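Local structure of diguanylate cyclase (Xanthomonas campestris pv. campestris, 5H5O) at residues L2-T7 and P62-G67; R21-G26 and A82-D87; T44-L49 and L57-P62. The protein probably makes cyclic di-GMP from two GTP molecules through its GGDEF domain, and binds cyclic GMP in the cyclic nucleotide-binding domain described here. All blocks are in the same frame, centred on the assembly; numbering follows the deposited sequence.

Contact 1 of 3, residues L2-T7 and P62-G67; sequences LHALMT and PGEFFG. With PCG (cyclic guanosine monophosphate), chain C.
In this cyclic nucleotide-binding domain the strand 65-66 leads into the phosphate-binding cassette, the turn and short helix that receive the ribose and phosphate of the nucleotide, and the N-terminal residues A4, L5 and M6 pack against the start of that strand. The two segments run nearly at right angles, 89° apart, the CA atoms of L5 and E64 being the nearest pair. A backbone hydrogen bond joins them, M6 N to G63 O at 3.0 Å. G63 O is also approached by L5 CA in a weaker CA-H...O contact. A methyl group and a selenium atom then share the F65 ring. A4 CB rests 3.4 Å from F65 CD2, and the selenomethionine M6 brings SE equally near that carbon, 4.3 Å from the ring centroid and 50° off its normal, an oblique Met-aromatic contact. The M6 chain, bent at both chi2 and chi3, folds back to reach the ring, and the M6 and F65 side chains cross at about a right angle. L5 CD1 lies 3.8 Å from E64 CG, while the planes of the poorly ordered H3 ring and the E64 carboxylate are 18° apart, H3 ND1 3.7 Å from E64 OE1, a loose approach. The other carboxylate oxygen, OE2, is hydrogen-bonded to the backbone N of G61, which ties E64 back to its own turn. At the far end of the strand, G67 N donates to O2' of cyclic GMP at 2.7 Å; its positive phi suits a glycine. F65 meets F112 of helix 106-121 edge-to-face and also touches M39 and I41 of strand 39-44, while M6 sits against L11 and F14 of helix 8-17, so the contact lies between the helices and the sheet.

Contact 2 of 3, residues R21-G26 and A82-D87; sequences REIAAG and ASASVD
The methyl of A84 points at the strand end formed by I23 and A24, and the side chain of I23 reaches over to meet it. With its CG1 branch anti to the backbone N (chi1 179°) and the chain extended beyond, I23 carries CD1 to 3.7 Å from A84 CB. The same methyl group also lies 3.3 Å from A24 O, so the methyl touches both the tip of I23 and the A24 carbonyl. On the outer side D87 turns its carboxylate back across A25: OD1 accepts a nearly straight bond from A25 N, 2.9 Å long with an angle of 168° at the hydrogen, taken on the anti side of the oxygen and 19° out of the carboxylate plane. A25 CB sits close beside that oxygen, at 3.4 Å. These residues occupy corners of the beta-roll typical of cyclic nucleotide-binding domains, where strand 19-23 runs out toward strand 28-30 and strand 81-84 turns toward strand 88-93. Beyond the corner, G26 N donates to A84 O at 2.8 Å, and G26 has a positive phi that favours glycine. I23 O accepts a CA-H...O contact from D87 CA at 3.5 Å. Further in, I23 also packs on L29, while A84 lies against I47 of strand 47-50.

Contact 3 of 3, residues T44-L49 and L57-P62; sequences TGQIDL and LKHLGP. With PCG (cyclic guanosine monophosphate), chain C.
At the edge of the H59 ring, close to its plane, lies D48 OD1, while one face is approached by the backbone carbon L57 C, offset toward the rim. H59 ND1 donates to D48 OD1 at 3.0 Å. The carboxylate and ring planes are 79° apart, and ND1 meets the oxygen from above the carboxylate plane, 65° out of it. The syn lone pair of that same oxygen is taken by Q46 NE2, also at 3.0 Å, and the Q46 chain, extended beyond CG, reaches along the strand to do so. Two donors thus grip D48 OD1 and fix the carboxylate, an arrangement that would be expected to favour its negative form. The Q46 amide lies obliquely to the imidazole, the planes 53° apart. All this stands on one face of a beta hairpin, strands 47-50 and 58-60, antiparallel in direction, in which I47-L60 and L49-K58 are hydrogen-bonded pairs and D48-H59 the non-hydrogen-bonded pair between them. L49 N to K58 O and L60 N to I47 O, each 2.8 Å, are among its four backbone bonds. The face bearing L49 and K58 contributes to the cyclic GMP pocket. L49 CD1 meets L60 CD1 at 3.8 Å, the side chains crossing at about a right angle, and L49 CD1 also lies 3.6 Å from PCG C8. K58, paired with L49 across the hairpin, is extended beyond CG, and its NZ donates to both PCG N7, at 2.7 Å, and PCG O6, at 2.8 Å, reading the Hoogsteen edge of the guanine.

The bound cyclic GMP ties contacts 1 and 3 together, from the ribose at G67 and the guanine at K58; their centres lie about 10 Å apart, P62 belongs to both, and F66 CD2 packs on L60 CD2 at 3.6 Å. Contact 3 also borders contact 2, centres about 9 Å apart, through strand 81-84, where D48 N lies 2.8 Å from S83 O in a probable hydrogen bond. Contact 2 is farther from the nucleotide, the side chain of I23 being about 13 Å from it. Between contacts 1 and 2, about 17 Å apart at their centres, F66 CE1 meets A82 CB at 4.1 Å in the interior of the roll.

Contact 1 of 3, residues L2-T7 and P62-G67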
# COMPACT_ATOMS: atom_id res chain seq x y z
N LEU A 2 -5.46 15.11 1.28
CA LEU A 2 -4.84 13.97 1.96
C LEU A 2 -5.75 13.40 3.05
O LEU A 2 -5.28 12.83 4.04
CB LEU A 2 -3.47 14.37 2.54
CG LEU A 2 -2.41 13.27 2.58
CD1 LEU A 2 -2.27 12.62 1.21
CD2 LEU A 2 -1.07 13.80 3.08
N HIS A 3 -7.05 13.58 2.86
CA HIS A 3 -8.06 12.93 3.69
C HIS A 3 -8.63 11.73 2.94
O HIS A 3 -8.81 11.78 1.73
CB HIS A 3 -9.18 13.90 4.08
CG HIS A 3 -8.79 14.88 5.15
ND1 HIS A 3 -9.71 15.50 5.96
CD2 HIS A 3 -7.57 15.33 5.54
CE1 HIS A 3 -9.08 16.30 6.81
NE2 HIS A 3 -7.79 16.22 6.57
N ALA A 4 -8.91 10.66 3.68
CA ALA A 4 -9.31 9.37 3.11
C ALA A 4 -10.38 9.44 2.01
O ALA A 4 -10.05 9.56 0.83
CB ALA A 4 -9.75 8.43 4.22
N LEU A 5 -11.64 9.34 2.40
CA LEU A 5 -12.77 9.31 1.46
C LEU A 5 -12.83 8.09 0.53
O LEU A 5 -12.03 7.93 -0.39
CB LEU A 5 -12.94 10.62 0.69
CG LEU A 5 -14.04 11.54 1.22
CD1 LEU A 5 -13.98 11.71 2.75
CD2 LEU A 5 -13.98 12.90 0.56
N MSE A 6 -13.80 7.23 0.82
CA MSE A 6 -14.17 6.16 -0.06
C MSE A 6 -14.95 6.76 -1.22
O MSE A 6 -15.44 7.89 -1.12
CB MSE A 6 -15.07 5.18 0.70
CG MSE A 6 -14.60 4.88 2.11
SE MSE A 6 -13.05 3.77 2.05
CE MSE A 6 -13.85 2.15 1.32
N THR A 7 -15.08 5.99 -2.30
CA THR A 7 -16.01 6.32 -3.38
C THR A 7 -17.44 5.87 -2.98
O THR A 7 -17.62 5.16 -1.96
CB THR A 7 -15.62 5.61 -4.69
OG1 THR A 7 -15.77 4.20 -4.53
CG2 THR A 7 -14.15 5.92 -5.07
N PRO A 62 -17.14 11.64 8.32
CA PRO A 62 -17.90 10.73 7.45
C PRO A 62 -17.22 10.41 6.12
O PRO A 62 -16.74 11.30 5.43
CB PRO A 62 -19.21 11.49 7.24
CG PRO A 62 -19.41 12.22 8.57
CD PRO A 62 -18.03 12.60 9.03
N GLY A 63 -17.18 9.13 5.76
CA GLY A 63 -16.54 8.76 4.51
C GLY A 63 -15.04 8.50 4.59
O GLY A 63 -14.43 8.01 3.63
N GLU A 64 -14.42 8.83 5.73
CA GLU A 64 -13.00 8.54 5.91
C GLU A 64 -12.78 7.16 6.51
O GLU A 64 -13.57 6.69 7.34
CB GLU A 64 -12.31 9.62 6.74
CG GLU A 64 -12.10 10.94 5.99
CD GLU A 64 -11.58 12.05 6.89
OE1 GLU A 64 -10.36 12.08 7.14
OE2 GLU A 64 -12.38 12.89 7.37
N PHE A 65 -11.69 6.51 6.10
CA PHE A 65 -11.40 5.14 6.53
C PHE A 65 -10.09 5.04 7.27
O PHE A 65 -9.22 5.90 7.14
CB PHE A 65 -11.40 4.20 5.32
CG PHE A 65 -10.23 4.40 4.41
CD1 PHE A 65 -9.03 3.71 4.62
CD2 PHE A 65 -10.32 5.25 3.32
CE1 PHE A 65 -7.95 3.88 3.77
CE2 PHE A 65 -9.24 5.42 2.46
CZ PHE A 65 -8.05 4.73 2.69
N PHE A 66 -9.95 4.01 8.08
CA PHE A 66 -8.75 3.82 8.89
C PHE A 66 -8.70 2.39 9.35
O PHE A 66 -9.72 1.71 9.36
CB PHE A 66 -8.74 4.76 10.10
CG PHE A 66 -9.90 4.57 11.05
CD1 PHE A 66 -9.76 3.82 12.21
CD2 PHE A 66 -11.13 5.17 10.81
CE1 PHE A 66 -10.82 3.66 13.12
CE2 PHE A 66 -12.20 5.02 11.71
CZ PHE A 66 -12.05 4.28 12.85
N GLY A 67 -7.51 1.93 9.74
CA GLY A 67 -7.37 0.58 10.23
C GLY A 67 -7.07 -0.45 9.16
O GLY A 67 -7.00 -1.65 9.46
PA PCG C . -4.00 0.98 12.01
O1A PCG C . -4.93 -0.18 11.92
O2A PCG C . -2.52 1.05 12.23
O5' PCG C . -4.70 1.63 12.91
C5' PCG C . -4.31 2.99 13.12
C4' PCG C . -4.58 3.64 11.79
O4' PCG C . -4.29 5.00 11.56
C3' PCG C . -3.89 2.92 10.67
O3' PCG C . -4.28 1.52 10.69
C2' PCG C . -4.30 3.79 9.51
O2' PCG C . -5.50 3.41 8.83
C1' PCG C . -4.52 5.16 10.17
N9 PCG C . -3.63 6.36 9.99
C8 PCG C . -4.07 7.60 9.73
N7 PCG C . -3.05 8.47 9.62
C5 PCG C . -1.93 7.80 9.80
C6 PCG C . -0.48 8.13 9.81
O6 PCG C . -0.12 9.29 9.60
N1 PCG C . 0.42 7.14 10.04
C2 PCG C . 0.04 5.86 10.27
N2 PCG C . 0.98 4.92 10.49
N3 PCG C . -1.30 5.48 10.28
C4 PCG C . -2.29 6.40 10.05

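Contact 2 of 3, residues R21-G26 and A82-D87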
# COMPACT_ATOMS: atom_id res chain seq x y z
N ARG A 21 -21.61 -0.38 13.18
CA ARG A 21 -21.18 -0.36 14.56
C ARG A 21 -21.46 1.04 15.10
O ARG A 21 -21.06 2.04 14.50
CB ARG A 21 -19.68 -0.69 14.63
CG ARG A 21 -19.22 -1.36 15.91
CD ARG A 21 -19.96 -2.67 16.19
NE ARG A 21 -19.31 -3.87 15.66
CZ ARG A 21 -19.69 -5.11 15.98
NH1 ARG A 21 -20.70 -5.29 16.83
NH2 ARG A 21 -19.08 -6.17 15.48
N GLU A 22 -22.16 1.11 16.22
CA GLU A 22 -22.40 2.39 16.86
C GLU A 22 -21.39 2.56 17.96
O GLU A 22 -21.03 1.60 18.63
CB GLU A 22 -23.82 2.45 17.45
CG GLU A 22 -24.89 2.55 16.39
CD GLU A 22 -26.28 2.33 16.94
OE1 GLU A 22 -26.46 2.46 18.17
OE2 GLU A 22 -27.19 2.03 16.13
N ILE A 23 -20.91 3.77 18.14
CA ILE A 23 -19.98 3.99 19.22
C ILE A 23 -20.25 5.33 19.89
O ILE A 23 -20.40 6.36 19.23
CB ILE A 23 -18.50 3.77 18.78
CG1 ILE A 23 -17.55 4.04 19.95
CG2 ILE A 23 -18.13 4.59 17.53
CD1 ILE A 23 -16.10 4.18 19.52
N ALA A 24 -20.38 5.31 21.21
CA ALA A 24 -20.77 6.51 21.94
C ALA A 24 -19.62 7.51 22.05
O ALA A 24 -18.45 7.13 21.99
CB ALA A 24 -21.31 6.15 23.34
N ALA A 25 -19.98 8.78 22.19
CA ALA A 25 -19.04 9.85 22.49
C ALA A 25 -18.13 9.47 23.65
O ALA A 25 -18.60 9.06 24.71
CB ALA A 25 -19.80 11.12 22.81
N GLY A 26 -16.82 9.60 23.46
CA GLY A 26 -15.87 9.31 24.51
C GLY A 26 -15.37 7.88 24.55
O GLY A 26 -14.38 7.58 25.21
N ALA A 82 -7.80 4.72 18.68
CA ALA A 82 -8.98 5.27 18.03
C ALA A 82 -10.11 5.43 19.04
O ALA A 82 -10.35 4.52 19.84
CB ALA A 82 -9.42 4.38 16.85
N SER A 83 -10.78 6.58 19.00
CA SER A 83 -11.84 6.88 19.96
C SER A 83 -12.86 7.87 19.39
O SER A 83 -12.56 8.68 18.51
CB SER A 83 -11.25 7.39 21.28
OG SER A 83 -10.85 8.75 21.18
N ALA A 84 -14.09 7.77 19.87
CA ALA A 84 -15.16 8.57 19.31
C ALA A 84 -15.20 9.94 19.99
O ALA A 84 -15.25 10.04 21.22
CB ALA A 84 -16.51 7.85 19.42
N SER A 85 -15.16 10.99 19.18
CA SER A 85 -15.21 12.35 19.70
C SER A 85 -16.64 12.65 20.10
O SER A 85 -16.91 13.25 21.14
CB SER A 85 -14.73 13.32 18.63
OG SER A 85 -14.76 14.64 19.11
N VAL A 86 -17.57 12.24 19.24
CA VAL A 86 -18.99 12.42 19.45
C VAL A 86 -19.61 11.08 19.11
O VAL A 86 -18.90 10.18 18.66
CB VAL A 86 -19.53 13.49 18.52
CG1 VAL A 86 -18.94 14.87 18.89
CG2 VAL A 86 -19.21 13.15 17.06
N ASP A 87 -20.91 10.93 19.35
CA ASP A 87 -21.60 9.69 18.97
C ASP A 87 -21.32 9.44 17.50
O ASP A 87 -21.50 10.32 16.66
CB ASP A 87 -23.11 9.82 19.20
CG ASP A 87 -23.52 9.68 20.66
OD1 ASP A 87 -22.66 9.65 21.57
OD2 ASP A 87 -24.74 9.59 20.91

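Contact 3 of 3, residues T44-L49 and L57-P62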
# COMPACT_ATOMS: atom_id res chain seq x y z
N THR A 44 -20.96 8.43 10.26
CA THR A 44 -21.48 9.57 10.99
C THR A 44 -20.53 9.89 12.12
O THR A 44 -19.88 8.99 12.65
CB THR A 44 -22.87 9.29 11.62
OG1 THR A 44 -22.71 8.73 12.92
CG2 THR A 44 -23.68 8.32 10.79
N GLY A 45 -20.45 11.17 12.49
CA GLY A 45 -19.69 11.58 13.65
C GLY A 45 -18.22 11.78 13.32
O GLY A 45 -17.87 12.26 12.24
N GLN A 46 -17.36 11.41 14.26
CA GLN A 46 -15.93 11.67 14.08
C GLN A 46 -15.07 10.76 14.95
O GLN A 46 -15.32 10.59 16.14
CB GLN A 46 -15.63 13.14 14.36
CG GLN A 46 -14.15 13.51 14.40
CD GLN A 46 -13.96 14.96 14.80
OE1 GLN A 46 -14.42 15.86 14.10
NE2 GLN A 46 -13.30 15.19 15.94
N ILE A 47 -14.04 10.17 14.34
CA ILE A 47 -13.11 9.36 15.09
C ILE A 47 -11.80 10.11 15.24
O ILE A 47 -11.30 10.69 14.28
CB ILE A 47 -12.85 8.02 14.40
CG1 ILE A 47 -14.07 7.10 14.53
CG2 ILE A 47 -11.59 7.33 15.00
CD1 ILE A 47 -14.50 6.86 15.98
N ASP A 48 -11.23 10.09 16.44
CA ASP A 48 -9.93 10.72 16.67
C ASP A 48 -8.83 9.68 16.77
O ASP A 48 -8.95 8.71 17.52
CB ASP A 48 -9.95 11.58 17.94
CG ASP A 48 -10.83 12.82 17.80
OD1 ASP A 48 -11.29 13.11 16.68
OD2 ASP A 48 -11.04 13.52 18.82
N LEU A 49 -7.77 9.89 16.01
CA LEU A 49 -6.60 9.02 16.06
C LEU A 49 -5.50 9.65 16.92
O LEU A 49 -5.06 10.77 16.66
CB LEU A 49 -6.09 8.73 14.66
CG LEU A 49 -7.14 8.11 13.73
CD1 LEU A 49 -6.53 7.79 12.36
CD2 LEU A 49 -7.75 6.87 14.37
N LEU A 57 -3.36 15.21 16.96
CA LEU A 57 -4.44 14.26 16.71
C LEU A 57 -4.92 14.36 15.26
O LEU A 57 -4.83 15.42 14.65
CB LEU A 57 -5.63 14.52 17.63
CG LEU A 57 -5.41 14.29 19.11
CD1 LEU A 57 -6.64 14.77 19.89
CD2 LEU A 57 -5.14 12.83 19.35
N LYS A 58 -5.41 13.24 14.72
CA LYS A 58 -6.09 13.25 13.43
C LYS A 58 -7.57 13.02 13.64
O LYS A 58 -7.97 12.16 14.42
CB LYS A 58 -5.52 12.20 12.48
CG LYS A 58 -4.27 12.63 11.75
CD LYS A 58 -3.91 11.61 10.68
CE LYS A 58 -2.66 12.02 9.90
NZ LYS A 58 -2.22 10.96 8.94
N HIS A 59 -8.37 13.79 12.92
CA HIS A 59 -9.82 13.78 13.07
C HIS A 59 -10.44 13.25 11.79
O HIS A 59 -10.23 13.82 10.71
CB HIS A 59 -10.31 15.19 13.36
CG HIS A 59 -9.57 15.85 14.48
ND1 HIS A 59 -9.78 15.50 15.80
CD2 HIS A 59 -8.59 16.78 14.48
CE1 HIS A 59 -8.98 16.22 16.57
NE2 HIS A 59 -8.25 17.00 15.79
N LEU A 60 -11.17 12.15 11.91
CA LEU A 60 -11.74 11.52 10.72
C LEU A 60 -13.25 11.62 10.74
O LEU A 60 -13.91 11.09 11.65
CB LEU A 60 -11.28 10.05 10.59
CG LEU A 60 -9.88 9.81 9.99
CD1 LEU A 60 -8.75 10.47 10.79
CD2 LEU A 60 -9.62 8.32 9.86
N GLY A 61 -13.80 12.33 9.75
CA GLY A 61 -15.24 12.46 9.62
C GLY A 61 -15.83 11.53 8.56
O GLY A 61 -15.10 10.75 7.95
N PRO A 62 -17.14 11.64 8.32
CA PRO A 62 -17.90 10.73 7.45
C PRO A 62 -17.22 10.41 6.12
O PRO A 62 -16.74 11.30 5.43
CB PRO A 62 -19.21 11.49 7.24
CG PRO A 62 -19.41 12.22 8.57
CD PRO A 62 -18.03 12.60 9.03
PA PCG C . -4.00 0.98 12.01
O1A PCG C . -4.93 -0.18 11.92
O2A PCG C . -2.52 1.05 12.23
O5' PCG C . -4.70 1.63 12.91
C5' PCG C . -4.31 2.99 13.12
C4' PCG C . -4.58 3.64 11.79
O4' PCG C . -4.29 5.00 11.56
C3' PCG C . -3.89 2.92 10.67
O3' PCG C . -4.28 1.52 10.69
C2' PCG C . -4.30 3.79 9.51
O2' PCG C . -5.50 3.41 8.83
C1' PCG C . -4.52 5.16 10.17
N9 PCG C . -3.63 6.36 9.99
C8 PCG C . -4.07 7.60 9.73
N7 PCG C . -3.05 8.47 9.62
C5 PCG C . -1.93 7.80 9.80
C6 PCG C . -0.48 8.13 9.81
O6 PCG C . -0.12 9.29 9.60
N1 PCG C . 0.42 7.14 10.04
C2 PCG C . 0.04 5.86 10.27
N2 PCG C . 0.98 4.92 10.49
N3 PCG C . -1.30 5.48 10.28
C4 PCG C . -2.29 6.40 10.05